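PDB 2W3J: carbohydrate binding module from Uncultured bacterium, which probably binds uronic acid sugars through a small calcium-containing beta-sandwich module of carbohydrate binding family 35. Local coordinates for residues Leu3-Ala8 against Gly24-Gly29; Ala55-Gly60 against Asp122-Thr127; Lys79-Pro84 against Gln93-Asp98. All coordinates share one frame; numbering follows the deposited sequence. Where two conformers were deposited one is given.

Overall arrangement
Contacts 1 and 2 meet at one calcium ion. Contacts 2 and 3 also touch, through the backbone pairing of strands 51-60 and 93-101 and the Phe59-Phe83 stack, whereas contacts 1 and 3 lie on opposite sides of the chain's centre, about 18 Å apart between centres. Contact 2, the most buried, pairs the two inner strands by backbone hydrogen bonds and ends in a salt bridge beside the ion. Contact 1 is partly buried and mostly polar: carboxylates and loop carbonyls bind the metal at edge strand 2-5, which pairs with strand 120-126 of contact 2. Contact 3, also partly buried and mainly apolar, joins the other edge strand, 93-101, to the facing sheet through Leu81 and Phe83.

Contact 1. Residues Leu3-Ala8 against Gly24-Gly29; sequences LFEESA and GYTGTG. With CA (calcium ion), chain C.
A calcium site on the beta-sandwich draws Glu5 and Glu6 together with Thr26 and Gly29. Each glutamate gives the ion one oxygen, Glu5 OE1 at 2.4 Å and Glu6 OE1 at 2.6 Å from the calcium. The loop adds two backbone carbonyls, Thr26 O and Gly29 O, and Asp122 completes the set with its own O and OD1. Thr26 to Gly29 form a type II' turn whose first and last carbonyls both face the metal; at Gly27 a side chain would run into Glu5 OE1.

The second oxygen of each carboxylate grips the loop. Glu5, bent at chi2 (-77°), crosses Thr26 at about a right angle, and its OE2 accepts from Thr26 OG1 at 2.6 Å through the syn lone pair. Glu6 instead slides past Thr28 in the opposite direction. Its OE2 uses the anti lone pair for Thr28 OG1, 3.0 Å away, and takes a weak bond from Thr28 N as well. Two waters lie along the join: one links Glu6 O to Thr28 N, and the other donates to Thr28 OG1, its oxygen 2.9 Å from that hydroxyl.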
ATOM      1  N   LEU A   3       6.793  -9.296  -1.583  1.00 16.13           N
ATOM      2  CA  LEU A   3       5.414  -8.925  -1.861  1.00 15.73           C
ATOM      3  C   LEU A   3       4.626  -9.007  -0.583  1.00 15.54           C
ATOM      4  O   LEU A   3       4.509 -10.093   0.022  1.00 16.92           O
ATOM      5  CB  LEU A   3       4.840  -9.874  -2.916  1.00 16.16           C
ATOM      6  CG  LEU A   3       3.355  -9.694  -3.267  1.00 18.08           C
ATOM      7  CD1 LEU A   3       3.141  -8.311  -3.871  1.00 19.37           C
ATOM      8  CD2 LEU A   3       2.875 -10.809  -4.268  1.00 20.05           C
ATOM      9  N   PHE A   4       4.068  -7.866  -0.153  1.00 14.91           N
ATOM     10  CA  PHE A   4       3.381  -7.756   1.140  1.00 14.64           C
ATOM     11  C   PHE A   4       1.853  -7.835   0.954  1.00 15.05           C
ATOM     12  O   PHE A   4       1.289  -6.994   0.282  1.00 16.17           O
ATOM     13  CB  PHE A   4       3.685  -6.386   1.785  1.00 14.55           C
ATOM     14  CG  PHE A   4       5.134  -6.233   2.222  1.00 14.12           C
ATOM     15  CD1 PHE A   4       5.472  -6.403   3.546  1.00 16.26           C
ATOM     16  CD2 PHE A   4       6.124  -5.917   1.293  1.00 16.67           C
ATOM     17  CE1 PHE A   4       6.815  -6.259   3.974  1.00 18.69           C
ATOM     18  CE2 PHE A   4       7.469  -5.794   1.703  1.00 15.69           C
ATOM     19  CZ  PHE A   4       7.786  -5.972   3.045  1.00 16.32           C
ATOM     20  N   GLU A   5       1.244  -8.846   1.552  1.00 15.45           N
ATOM     21  CA  GLU A   5      -0.201  -9.082   1.501  1.00 17.08           C
ATOM     22  C   GLU A   5      -0.811  -8.756   2.855  1.00 17.76           C
ATOM     23  O   GLU A   5      -0.173  -8.892   3.925  1.00 17.91           O
ATOM     24  CB  GLU A   5      -0.456 -10.564   1.183  1.00 17.19           C
ATOM     25  CG  GLU A   5       0.101 -10.972  -0.156  1.00 16.40           C
ATOM     26  CD  GLU A   5      -0.746 -10.509  -1.330  1.00 19.21           C
ATOM     27  OE1 GLU A   5      -1.851  -9.945  -1.106  1.00 16.19           O
ATOM     28  OE2 GLU A   5      -0.323 -10.719  -2.500  1.00 19.90           O
ATOM     29  N   GLU A   6      -2.089  -8.390   2.839  1.00 17.77           N
ATOM     30  CA  GLU A   6      -2.804  -8.254   4.096  1.00 18.79           C
ATOM     31  C   GLU A   6      -2.817  -9.572   4.878  1.00 19.95           C
ATOM     32  O   GLU A   6      -2.793 -10.668   4.292  1.00 19.87           O
ATOM     33  CB  GLU A   6      -4.220  -7.748   3.812  1.00 19.31           C
ATOM     34  CG  GLU A   6      -5.150  -8.735   3.113  1.00 20.43           C
ATOM     35  CD  GLU A   6      -4.689  -9.178   1.714  1.00 24.21           C
ATOM     36  OE1 GLU A   6      -4.083  -8.367   0.970  1.00 24.35           O
ATOM     37  OE2 GLU A   6      -4.965 -10.353   1.341  1.00 27.22           O
ATOM     38  N   SER A   7      -2.803  -9.437   6.199  1.00 21.10           N
ATOM     39  CA  SER A   7      -2.827 -10.575   7.122  0.50 22.24           C
ATOM     40  C   SER A   7      -1.592 -11.492   7.002  1.00 23.38           C
ATOM     41  O   SER A   7      -1.622 -12.648   7.438  1.00 25.92           O
ATOM     42  CB  SER A   7      -4.123 -11.381   6.957  0.50 22.46           C
ATOM     43  OG  SER A   7      -5.257 -10.525   6.961  0.50 19.52           O
ATOM     44  N   ALA A   8      -0.532 -11.004   6.371  1.00 21.34           N
ATOM     45  CA  ALA A   8       0.694 -11.794   6.306  1.00 20.54           C
ATOM     46  C   ALA A   8       1.717 -10.994   7.111  1.00 20.15           C
ATOM     47  O   ALA A   8       1.511  -9.805   7.359  1.00 20.66           O
ATOM     48  CB  ALA A   8       1.165 -11.968   4.855  1.00 19.65           C
ATOM     49  N   GLY A  24      -9.763 -11.192  -8.443  1.00 16.18           N
ATOM     50  CA  GLY A  24      -8.547 -10.748  -9.115  1.00 16.52           C
ATOM     51  C   GLY A  24      -7.440 -10.310  -8.179  1.00 16.40           C
ATOM     52  O   GLY A  24      -6.321 -10.021  -8.627  1.00 17.14           O
ATOM     53  N   TYR A  25      -7.748 -10.255  -6.883  1.00 15.95           N
ATOM     54  CA  TYR A  25      -6.734  -9.949  -5.872  1.00 15.68           C
ATOM     55  C   TYR A  25      -5.707 -11.096  -5.752  1.00 16.41           C
ATOM     56  O   TYR A  25      -5.899 -12.212  -6.284  1.00 17.13           O
ATOM     57  CB  TYR A  25      -7.388  -9.700  -4.497  1.00 14.05           C
ATOM     58  CG  TYR A  25      -8.298 -10.852  -4.124  1.00 14.60           C
ATOM     59  CD1 TYR A  25      -7.785 -12.032  -3.544  1.00 13.66           C
ATOM     60  CD2 TYR A  25      -9.653 -10.769  -4.373  1.00 16.58           C
ATOM     61  CE1 TYR A  25      -8.629 -13.080  -3.235  1.00 18.26           C
ATOM     62  CE2 TYR A  25     -10.502 -11.827  -4.074  1.00 16.73           C
ATOM     63  CZ  TYR A  25      -9.982 -12.968  -3.522  1.00 18.11           C
ATOM     64  OH  TYR A  25     -10.866 -13.990  -3.231  1.00 20.61           O
ATOM     65  N   THR A  26      -4.619 -10.826  -5.054  1.00 16.55           N
ATOM     66  CA  THR A  26      -3.672 -11.862  -4.680  1.00 16.82           C
ATOM     67  C   THR A  26      -3.745 -12.065  -3.163  1.00 17.80           C
ATOM     68  O   THR A  26      -4.359 -11.274  -2.445  1.00 15.15           O
ATOM     69  CB  THR A  26      -2.247 -11.504  -5.095  1.00 17.57           C
ATOM     70  OG1 THR A  26      -1.878 -10.263  -4.490  1.00 17.70           O
ATOM     71  CG2 THR A  26      -2.138 -11.377  -6.616  1.00 19.17           C
ATOM     72  N   GLY A  27      -3.171 -13.149  -2.653  1.00 17.86           N
ATOM     73  CA  GLY A  27      -3.357 -13.450  -1.243  1.00 18.78           C
ATOM     74  C   GLY A  27      -4.819 -13.724  -0.951  1.00 18.81           C
ATOM     75  O   GLY A  27      -5.538 -14.271  -1.811  1.00 20.76           O
ATOM     76  N   THR A  28      -5.268 -13.354   0.243  1.00 18.90           N
ATOM     77  CA  THR A  28      -6.628 -13.658   0.715  1.00 19.64           C
ATOM     78  C   THR A  28      -7.670 -12.623   0.274  1.00 17.52           C
ATOM     79  O   THR A  28      -8.888 -12.843   0.402  1.00 16.67           O
ATOM     80  CB  THR A  28      -6.694 -13.713   2.305  1.00 19.36           C
ATOM     81  OG1 THR A  28      -6.516 -12.387   2.869  1.00 25.69           O
ATOM     82  CG2 THR A  28      -5.673 -14.617   2.862  1.00 24.54           C
ATOM     83  N   GLY A  29      -7.212 -11.462  -0.194  1.00 15.36           N
ATOM     84  CA  GLY A  29      -8.182 -10.383  -0.391  1.00 13.82           C
ATOM     85  C   GLY A  29      -7.470  -9.068  -0.524  1.00 14.02           C
ATOM     86  O   GLY A  29      -6.368  -9.022  -1.048  1.00 14.46           O
TER
HETATM   87 CA    CA C1139      -4.032  -9.073  -1.516  1.00 22.79          CA
HETATM   88  O   HOH W   1      -3.151 -12.723   2.188  1.00 39.65           O
HETATM   89  O   HOH W   2      -7.153 -11.919   5.701  1.00 24.35           O

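Contact 2. Residues Ala55-Gly60 against Asp122-Thr127; sequences AQIRFG and DSIRVT. With CA (calcium ion), chain C.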
ATOM      1  N   ALA A  55       8.819   0.677  -5.033  1.00 19.88           N
ATOM      2  CA  ALA A  55       7.670  -0.084  -4.515  1.00 19.32           C
ATOM      3  C   ALA A  55       6.583  -0.032  -5.580  1.00 18.58           C
ATOM      4  O   ALA A  55       6.471   0.932  -6.343  1.00 18.55           O
ATOM      5  CB  ALA A  55       7.148   0.514  -3.220  1.00 18.03           C
ATOM      6  N   GLN A  56       5.815  -1.103  -5.686  1.00 17.52           N
ATOM      7  CA  GLN A  56       4.669  -1.072  -6.562  1.00 16.47           C
ATOM      8  C   GLN A  56       3.414  -1.439  -5.776  1.00 16.00           C
ATOM      9  O   GLN A  56       3.362  -2.479  -5.132  1.00 16.04           O
ATOM     10  CB  GLN A  56       4.854  -2.073  -7.706  1.00 17.76           C
ATOM     11  CG  GLN A  56       3.647  -2.075  -8.663  1.00 19.18           C
ATOM     12  CD  GLN A  56       3.904  -2.895  -9.889  1.00 22.41           C
ATOM     13  OE1 GLN A  56       4.471  -2.406 -10.885  1.00 27.56           O
ATOM     14  NE2 GLN A  56       3.507  -4.147  -9.837  1.00 19.94           N
ATOM     15  N   ILE A  57       2.402  -0.585  -5.852  1.00 14.19           N
ATOM     16  CA  ILE A  57       1.143  -0.828  -5.136  1.00 13.97           C
ATOM     17  C   ILE A  57       0.116  -1.284  -6.125  1.00 13.93           C
ATOM     18  O   ILE A  57      -0.080  -0.645  -7.161  1.00 14.21           O
ATOM     19  CB  ILE A  57       0.659   0.475  -4.445  1.00 13.87           C
ATOM     20  CG1 ILE A  57       1.728   0.927  -3.439  1.00 15.45           C
ATOM     21  CG2 ILE A  57      -0.693   0.219  -3.700  1.00 14.46           C
ATOM     22  CD1 ILE A  57       1.500   2.378  -2.855  1.00 17.31           C
ATOM     23  N   ARG A  58      -0.514  -2.435  -5.855  1.00 13.14           N
ATOM     24  CA  ARG A  58      -1.547  -2.938  -6.763  1.00 13.16           C
ATOM     25  C   ARG A  58      -2.905  -2.633  -6.121  1.00 12.70           C
ATOM     26  O   ARG A  58      -3.104  -2.856  -4.932  1.00 12.54           O
ATOM     27  CB  ARG A  58      -1.391  -4.445  -6.979  1.00 12.89           C
ATOM     28  CG  ARG A  58      -2.303  -5.028  -8.041  1.00 12.97           C
ATOM     29  CD  ARG A  58      -1.901  -6.500  -8.341  1.00 15.65           C
ATOM     30  NE  ARG A  58      -2.658  -7.052  -9.468  1.00 18.86           N
ATOM     31  CZ  ARG A  58      -3.709  -7.869  -9.357  1.00 18.45           C
ATOM     32  NH1 ARG A  58      -4.189  -8.221  -8.164  1.00 18.36           N
ATOM     33  NH2 ARG A  58      -4.306  -8.303 -10.466  1.00 16.72           N
ATOM     34  N   PHE A  59      -3.825  -2.088  -6.903  1.00 12.39           N
ATOM     35  CA  PHE A  59      -5.037  -1.530  -6.314  1.00 12.39           C
ATOM     36  C   PHE A  59      -6.212  -1.620  -7.256  1.00 11.81           C
ATOM     37  O   PHE A  59      -6.045  -1.771  -8.495  1.00 12.68           O
ATOM     38  CB  PHE A  59      -4.808  -0.040  -5.915  1.00 11.73           C
ATOM     39  CG  PHE A  59      -4.615   0.903  -7.095  1.00 12.73           C
ATOM     40  CD1 PHE A  59      -5.703   1.631  -7.627  1.00 13.64           C
ATOM     41  CD2 PHE A  59      -3.355   1.076  -7.651  1.00 12.46           C
ATOM     42  CE1 PHE A  59      -5.518   2.516  -8.698  1.00 14.61           C
ATOM     43  CE2 PHE A  59      -3.156   1.958  -8.738  1.00 14.81           C
ATOM     44  CZ  PHE A  59      -4.233   2.688  -9.254  1.00 16.69           C
ATOM     45  N   GLY A  60      -7.397  -1.522  -6.662  1.00 12.89           N
ATOM     46  CA  GLY A  60      -8.632  -1.467  -7.432  1.00 12.28           C
ATOM     47  C   GLY A  60      -9.307  -0.141  -7.173  1.00 12.20           C
ATOM     48  O   GLY A  60      -9.430   0.329  -6.028  1.00 13.19           O
ATOM     49  N   ASP A 122      -4.536  -4.160  -2.844  1.00 11.07           N
ATOM     50  CA  ASP A 122      -4.302  -5.616  -2.917  1.00 12.14           C
ATOM     51  C   ASP A 122      -2.977  -5.976  -2.230  1.00 13.29           C
ATOM     52  O   ASP A 122      -2.882  -6.947  -1.477  1.00 13.42           O
ATOM     53  CB  ASP A 122      -4.247  -6.028  -4.388  1.00 12.40           C
ATOM     54  CG  ASP A 122      -3.978  -7.499  -4.557  1.00 15.43           C
ATOM     55  OD1 ASP A 122      -4.494  -8.286  -3.714  1.00 14.88           O
ATOM     56  OD2 ASP A 122      -3.282  -7.838  -5.532  1.00 19.69           O
ATOM     57  N   SER A 123      -1.951  -5.200  -2.524  1.00 13.52           N
ATOM     58  CA  SER A 123      -0.616  -5.542  -2.030  1.00 12.77           C
ATOM     59  C   SER A 123       0.332  -4.386  -2.287  1.00 13.46           C
ATOM     60  O   SER A 123       0.053  -3.476  -3.082  1.00 14.18           O
ATOM     61  CB  SER A 123      -0.095  -6.765  -2.816  1.00 11.82           C
ATOM     62  OG  SER A 123      -0.037  -6.477  -4.235  1.00 15.13           O
ATOM     63  N   ILE A 124       1.472  -4.436  -1.617  1.00 12.62           N
ATOM     64  CA  ILE A 124       2.596  -3.597  -1.992  1.00 14.45           C
ATOM     65  C   ILE A 124       3.819  -4.511  -2.202  1.00 14.95           C
ATOM     66  O   ILE A 124       4.028  -5.440  -1.436  1.00 15.60           O
ATOM     67  CB  ILE A 124       2.869  -2.433  -0.996  1.00 14.72           C
ATOM     68  CG1 ILE A 124       3.928  -1.500  -1.576  1.00 14.77           C
ATOM     69  CG2 ILE A 124       3.275  -2.880   0.426  1.00 15.17           C
ATOM     70  CD1 ILE A 124       4.106  -0.272  -0.704  1.00 18.27           C
ATOM     71  N   ARG A 125       4.535  -4.261  -3.296  1.00 16.54           N
ATOM     72  CA  ARG A 125       5.715  -5.050  -3.668  0.50 17.83           C
ATOM     73  C   ARG A 125       6.919  -4.119  -3.617  1.00 18.41           C
ATOM     74  O   ARG A 125       6.928  -3.093  -4.291  1.00 19.37           O
ATOM     75  CB  ARG A 125       5.546  -5.572  -5.097  0.50 17.98           C
ATOM     76  CG  ARG A 125       6.664  -6.526  -5.586  0.50 19.79           C
ATOM     77  CD  ARG A 125       6.522  -6.790  -7.067  0.50 21.59           C
ATOM     78  NE  ARG A 125       5.236  -7.380  -7.425  0.50 21.35           N
ATOM     79  CZ  ARG A 125       5.000  -8.688  -7.431  0.50 22.47           C
ATOM     80  NH1 ARG A 125       5.958  -9.537  -7.076  0.50 22.69           N
ATOM     81  NH2 ARG A 125       3.805  -9.148  -7.776  0.50 22.20           N
ATOM     82  N   VAL A 126       7.924  -4.468  -2.814  1.00 18.62           N
ATOM     83  CA  VAL A 126       9.140  -3.658  -2.783  1.00 19.56           C
ATOM     84  C   VAL A 126      10.256  -4.435  -3.508  1.00 21.65           C
ATOM     85  O   VAL A 126      10.603  -5.553  -3.097  1.00 21.52           O
ATOM     86  CB  VAL A 126       9.535  -3.340  -1.332  1.00 20.49           C
ATOM     87  CG1 VAL A 126      10.858  -2.497  -1.266  1.00 18.97           C
ATOM     88  CG2 VAL A 126       8.353  -2.613  -0.625  1.00 19.60           C
ATOM     89  N   THR A 127      10.781  -3.855  -4.576  1.00 22.94           N
ATOM     90  CA  THR A 127      11.816  -4.544  -5.352  0.50 25.12           C
ATOM     91  C   THR A 127      13.220  -4.214  -4.874  1.00 25.96           C
ATOM     92  O   THR A 127      13.471  -3.154  -4.298  1.00 27.03           O
ATOM     93  CB  THR A 127      11.698  -4.276  -6.858  0.50 24.97           C
ATOM     94  OG1 THR A 127      11.760  -2.867  -7.110  0.50 25.70           O
ATOM     95  CG2 THR A 127      10.404  -4.838  -7.381  0.50 26.27           C
TER
HETATM   96 CA    CA C1139      -4.032  -9.073  -1.516  1.00 22.79          CA
HETATM   97  O   HOH W   3       1.993  -4.939  -5.455  1.00 19.61           O
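Arg58 and Asp122 lie side by side and point the same way, joined by a salt bridge whose two flat groups are turned 64° against each other. Arg58 NH1 donates to Asp122 OD2 at 2.8 Å with an angle of 157° at the hydrogen. The carboxylate oxygen sits at the guanidinium edge, nearly in its plane, yet the NH1 comes down on OD2 from above the carboxylate plane. Arg58 gets there as an extended chain, its CG opposite the backbone N (chi1 -173°), which lays CD alongside the acid, 3.4 Å from Asp122 OD2. The other oxygen, Asp122 OD1, is 2.4 Å from the calcium, and Asp122 O binds the same ion, so one residue serves both metal and arginine. Arg58 NH1 also donates to Gly24 O of the calcium loop, and its positive charge is likely to offset part of the negative charge that the acids gather round the metal.

On the opposite face of the sheet the contact is apolar. Ile57 and Ile124 cross obliquely, with Ile57 CG1 3.8 Å from Ile124 CG1, and Ala55 CB touches the far end of the same residue, 4.0 Å from Ile124 CD1. Back on the Arg58 face, a water donates to Gln56 O and is hydrogen-bonded to Ser123 OG.

The backbones hold these groups in register. Gln56 N donates to Arg125 O at 2.7 Å, and Arg125 N returns a bond to Gln56 O. Farther along, Arg58 N bonds Ser123 O, while Arg58 O accepts from Asp122 N at 2.8 Å. Asp122 and Ser123 thus both face Arg58: a classic beta bulge in an antiparallel pair of inner strands, which probably helps to turn Asp122 to the calcium of the beta-sandwich.

Contact 3. Residues Lys79-Pro84 against Gln93-Asp98; sequences KTLDFP and QTVNVD
Strand 79-81 and strand 93-98 run antiparallel, their directions 178° apart, but their axes come no closer than 9.1 Å, so they meet through side chains and not as neighbours in a sheet. Beyond Leu81 the first chain leaves its strand, and Phe83, with a left-handed backbone (phi 52°), leads into Pro84, which lies over the start of the other strand near Gln93.

Leu81 carries most of the apolar contact. It reaches over Val95 at a slant, with CD1 3.8 Å from Val95 CG1, and the same CD1 also meets the backbone end of the next inward-facing side chain, 4.1 Å from Val97 CB. Val95 CG1 is shared: Phe83 approaches at about a right angle, bringing CE1 of its ring to 3.9 Å from that same methyl.

These are edge strands of the two facing sheets of a beta-sandwich, with strand 93-101 hydrogen-bonded to strand 51-60 on one side and strand 76-81 to strand 69-73 on the other. Leu81, Val95 and Val97 fill the space between the sheets along this margin. The Phe83 ring goes on inward to an edge-to-face stack with Phe59.

At one end, Gln93 stretches out beyond CG to lay its amide by Pro84, with Gln93 CD 3.6 Å from Pro84 O and the proline ring close by. With an alanine in place of Gln93 the amide beside Pro84 is gone, which would probably leave the Pro84 ring and carbonyl without that neighbour and open a gap there.

At the other end, the extended chain of Lys79 runs out past Val97, with Lys79 CB 4.3 Å from Val97 CG2. In one of its two conformers, Lys79 NZ donates to a water at 2.7 Å, which in turn donates to Asn96 O.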
ATOM      1  N   LYS A  79       5.529  11.072  -1.183  1.00 24.10           N
ATOM      2  CA  LYS A  79       4.893  11.459  -2.430  0.50 24.81           C
ATOM      3  C   LYS A  79       3.394  11.197  -2.362  1.00 24.83           C
ATOM      4  O   LYS A  79       2.953  10.277  -1.672  1.00 24.44           O
ATOM      5  CB  LYS A  79       5.472  10.672  -3.605  0.50 25.57           C
ATOM      6  CG  LYS A  79       4.963  11.187  -4.935  0.50 27.39           C
ATOM      7  CD  LYS A  79       5.586  10.494  -6.101  0.50 29.12           C
ATOM      8  CE  LYS A  79       4.932  10.965  -7.380  0.50 30.62           C
ATOM      9  NZ  LYS A  79       5.551  10.332  -8.575  0.50 30.25           N
ATOM     10  N   THR A  80       2.624  11.998  -3.089  1.00 24.13           N
ATOM     11  CA  THR A  80       1.179  11.776  -3.178  1.00 23.62           C
ATOM     12  C   THR A  80       0.916  11.141  -4.502  1.00 22.96           C
ATOM     13  O   THR A  80       1.409  11.620  -5.515  1.00 23.45           O
ATOM     14  CB  THR A  80       0.381  13.083  -3.067  1.00 23.96           C
ATOM     15  OG1 THR A  80       0.617  13.626  -1.772  1.00 26.79           O
ATOM     16  CG2 THR A  80      -1.129  12.786  -3.210  1.00 24.26           C
ATOM     17  N   LEU A  81       0.186  10.019  -4.488  1.00 20.92           N
ATOM     18  CA  LEU A  81      -0.139   9.271  -5.681  1.00 20.48           C
ATOM     19  C   LEU A  81      -1.625   9.463  -5.964  1.00 19.36           C
ATOM     20  O   LEU A  81      -2.405   9.651  -5.044  1.00 18.78           O
ATOM     21  CB  LEU A  81       0.142   7.768  -5.479  1.00 20.26           C
ATOM     22  CG  LEU A  81       1.591   7.379  -5.143  1.00 21.61           C
ATOM     23  CD1 LEU A  81       1.749   5.851  -5.008  1.00 20.80           C
ATOM     24  CD2 LEU A  81       2.488   7.922  -6.211  1.00 23.07           C
ATOM     25  N   ASP A  82      -1.993   9.410  -7.229  1.00 18.69           N
ATOM     26  CA  ASP A  82      -3.354   9.740  -7.666  1.00 20.14           C
ATOM     27  C   ASP A  82      -4.363   8.587  -7.430  1.00 18.99           C
ATOM     28  O   ASP A  82      -5.495   8.832  -7.018  1.00 18.76           O
ATOM     29  CB  ASP A  82      -3.323  10.059  -9.156  1.00 21.00           C
ATOM     30  CG  ASP A  82      -4.572  10.784  -9.631  1.00 26.15           C
ATOM     31  OD1 ASP A  82      -4.981  11.780  -8.971  1.00 29.68           O
ATOM     32  OD2 ASP A  82      -5.151  10.346 -10.677  1.00 30.77           O
ATOM     33  N   PHE A  83      -3.955   7.345  -7.747  1.00 16.90           N
ATOM     34  CA  PHE A  83      -4.906   6.205  -7.714  1.00 16.42           C
ATOM     35  C   PHE A  83      -6.178   6.467  -8.518  1.00 16.01           C
ATOM     36  O   PHE A  83      -7.278   6.542  -7.977  1.00 17.17           O
ATOM     37  CB  PHE A  83      -5.269   5.843  -6.274  1.00 15.21           C
ATOM     38  CG  PHE A  83      -4.110   5.324  -5.472  1.00 15.68           C
ATOM     39  CD1 PHE A  83      -3.736   3.969  -5.544  1.00 16.04           C
ATOM     40  CD2 PHE A  83      -3.401   6.165  -4.641  1.00 16.93           C
ATOM     41  CE1 PHE A  83      -2.651   3.476  -4.769  1.00 16.40           C
ATOM     42  CE2 PHE A  83      -2.309   5.689  -3.900  1.00 16.16           C
ATOM     43  CZ  PHE A  83      -1.941   4.345  -3.968  1.00 15.37           C
ATOM     44  N   PRO A  84      -6.018   6.634  -9.819  1.00 16.83           N
ATOM     45  CA  PRO A  84      -7.115   7.005 -10.683  1.00 17.41           C
ATOM     46  C   PRO A  84      -8.152   5.905 -10.750  1.00 17.42           C
ATOM     47  O   PRO A  84      -7.837   4.718 -10.520  1.00 16.86           O
ATOM     48  CB  PRO A  84      -6.445   7.141 -12.041  1.00 18.03           C
ATOM     49  CG  PRO A  84      -5.258   6.238 -11.982  1.00 18.60           C
ATOM     50  CD  PRO A  84      -4.759   6.461 -10.562  1.00 17.57           C
ATOM     51  N   GLN A  93      -5.037  -2.256 -10.979  1.00 14.29           N
ATOM     52  CA  GLN A  93      -4.091  -1.266 -11.519  1.00 14.65           C
ATOM     53  C   GLN A  93      -2.838  -1.320 -10.677  1.00 15.34           C
ATOM     54  O   GLN A  93      -2.844  -1.869  -9.576  1.00 14.15           O
ATOM     55  CB  GLN A  93      -4.695   0.135 -11.426  1.00 14.50           C
ATOM     56  CG  GLN A  93      -6.039   0.277 -12.195  1.00 15.08           C
ATOM     57  CD  GLN A  93      -6.616   1.674 -12.052  1.00 16.71           C
ATOM     58  OE1 GLN A  93      -7.715   1.874 -11.510  1.00 18.93           O
ATOM     59  NE2 GLN A  93      -5.878   2.661 -12.563  1.00 17.60           N
ATOM     60  N   THR A  94      -1.749  -0.757 -11.186  1.00 16.16           N
ATOM     61  CA  THR A  94      -0.528  -0.704 -10.391  1.00 16.66           C
ATOM     62  C   THR A  94       0.049   0.708 -10.478  1.00 17.63           C
ATOM     63  O   THR A  94      -0.171   1.410 -11.468  1.00 17.89           O
ATOM     64  CB  THR A  94       0.525  -1.715 -10.875  1.00 18.27           C
ATOM     65  OG1 THR A  94       0.756  -1.539 -12.280  1.00 22.81           O
ATOM     66  CG2 THR A  94       0.058  -3.152 -10.624  1.00 16.74           C
ATOM     67  N   VAL A  95       0.727   1.138  -9.418  1.00 17.21           N
ATOM     68  CA  VAL A  95       1.435   2.409  -9.460  1.00 17.88           C
ATOM     69  C   VAL A  95       2.784   2.183  -8.808  1.00 17.85           C
ATOM     70  O   VAL A  95       2.876   1.505  -7.788  1.00 16.99           O
ATOM     71  CB  VAL A  95       0.656   3.548  -8.765  1.00 17.92           C
ATOM     72  CG1 VAL A  95       0.290   3.222  -7.309  1.00 18.47           C
ATOM     73  CG2 VAL A  95       1.450   4.892  -8.848  1.00 20.07           C
ATOM     74  N   ASN A  96       3.829   2.738  -9.407  1.00 18.81           N
ATOM     75  CA  ASN A  96       5.178   2.609  -8.847  1.00 19.72           C
ATOM     76  C   ASN A  96       5.546   3.865  -8.073  1.00 19.88           C
ATOM     77  O   ASN A  96       5.117   4.967  -8.421  1.00 20.18           O
ATOM     78  CB  ASN A  96       6.210   2.389  -9.964  1.00 20.86           C
ATOM     79  CG  ASN A  96       6.130   1.012 -10.571  1.00 26.23           C
ATOM     80  OD1 ASN A  96       5.645   0.061  -9.947  1.00 27.93           O
ATOM     81  ND2 ASN A  96       6.610   0.885 -11.795  1.00 30.27           N
ATOM     82  N   VAL A  97       6.313   3.707  -7.004  1.00 19.91           N
ATOM     83  CA  VAL A  97       6.786   4.865  -6.261  1.00 20.75           C
ATOM     84  C   VAL A  97       8.165   4.524  -5.697  1.00 21.35           C
ATOM     85  O   VAL A  97       8.384   3.421  -5.169  1.00 20.85           O
ATOM     86  CB  VAL A  97       5.789   5.277  -5.156  1.00 20.50           C
ATOM     87  CG1 VAL A  97       5.582   4.151  -4.149  1.00 21.18           C
ATOM     88  CG2 VAL A  97       6.221   6.550  -4.439  1.00 21.58           C
ATOM     89  N   ASP A  98       9.103   5.460  -5.830  1.00 22.52           N
ATOM     90  CA  ASP A  98      10.424   5.277  -5.239  1.00 24.23           C
ATOM     91  C   ASP A  98      10.434   5.708  -3.784  1.00 23.81           C
ATOM     92  O   ASP A  98       9.943   6.798  -3.426  1.00 24.75           O
ATOM     93  CB  ASP A  98      11.480   6.027  -6.043  1.00 25.11           C
ATOM     94  CG  ASP A  98      11.738   5.375  -7.408  1.00 30.80           C
ATOM     95  OD1 ASP A  98      11.351   4.198  -7.599  1.00 33.43           O
ATOM     96  OD2 ASP A  98      12.312   6.045  -8.299  1.00 37.08           O
TER
HETATM   97  O   HOH W   4       5.475   7.643  -8.243  1.00 33.74           O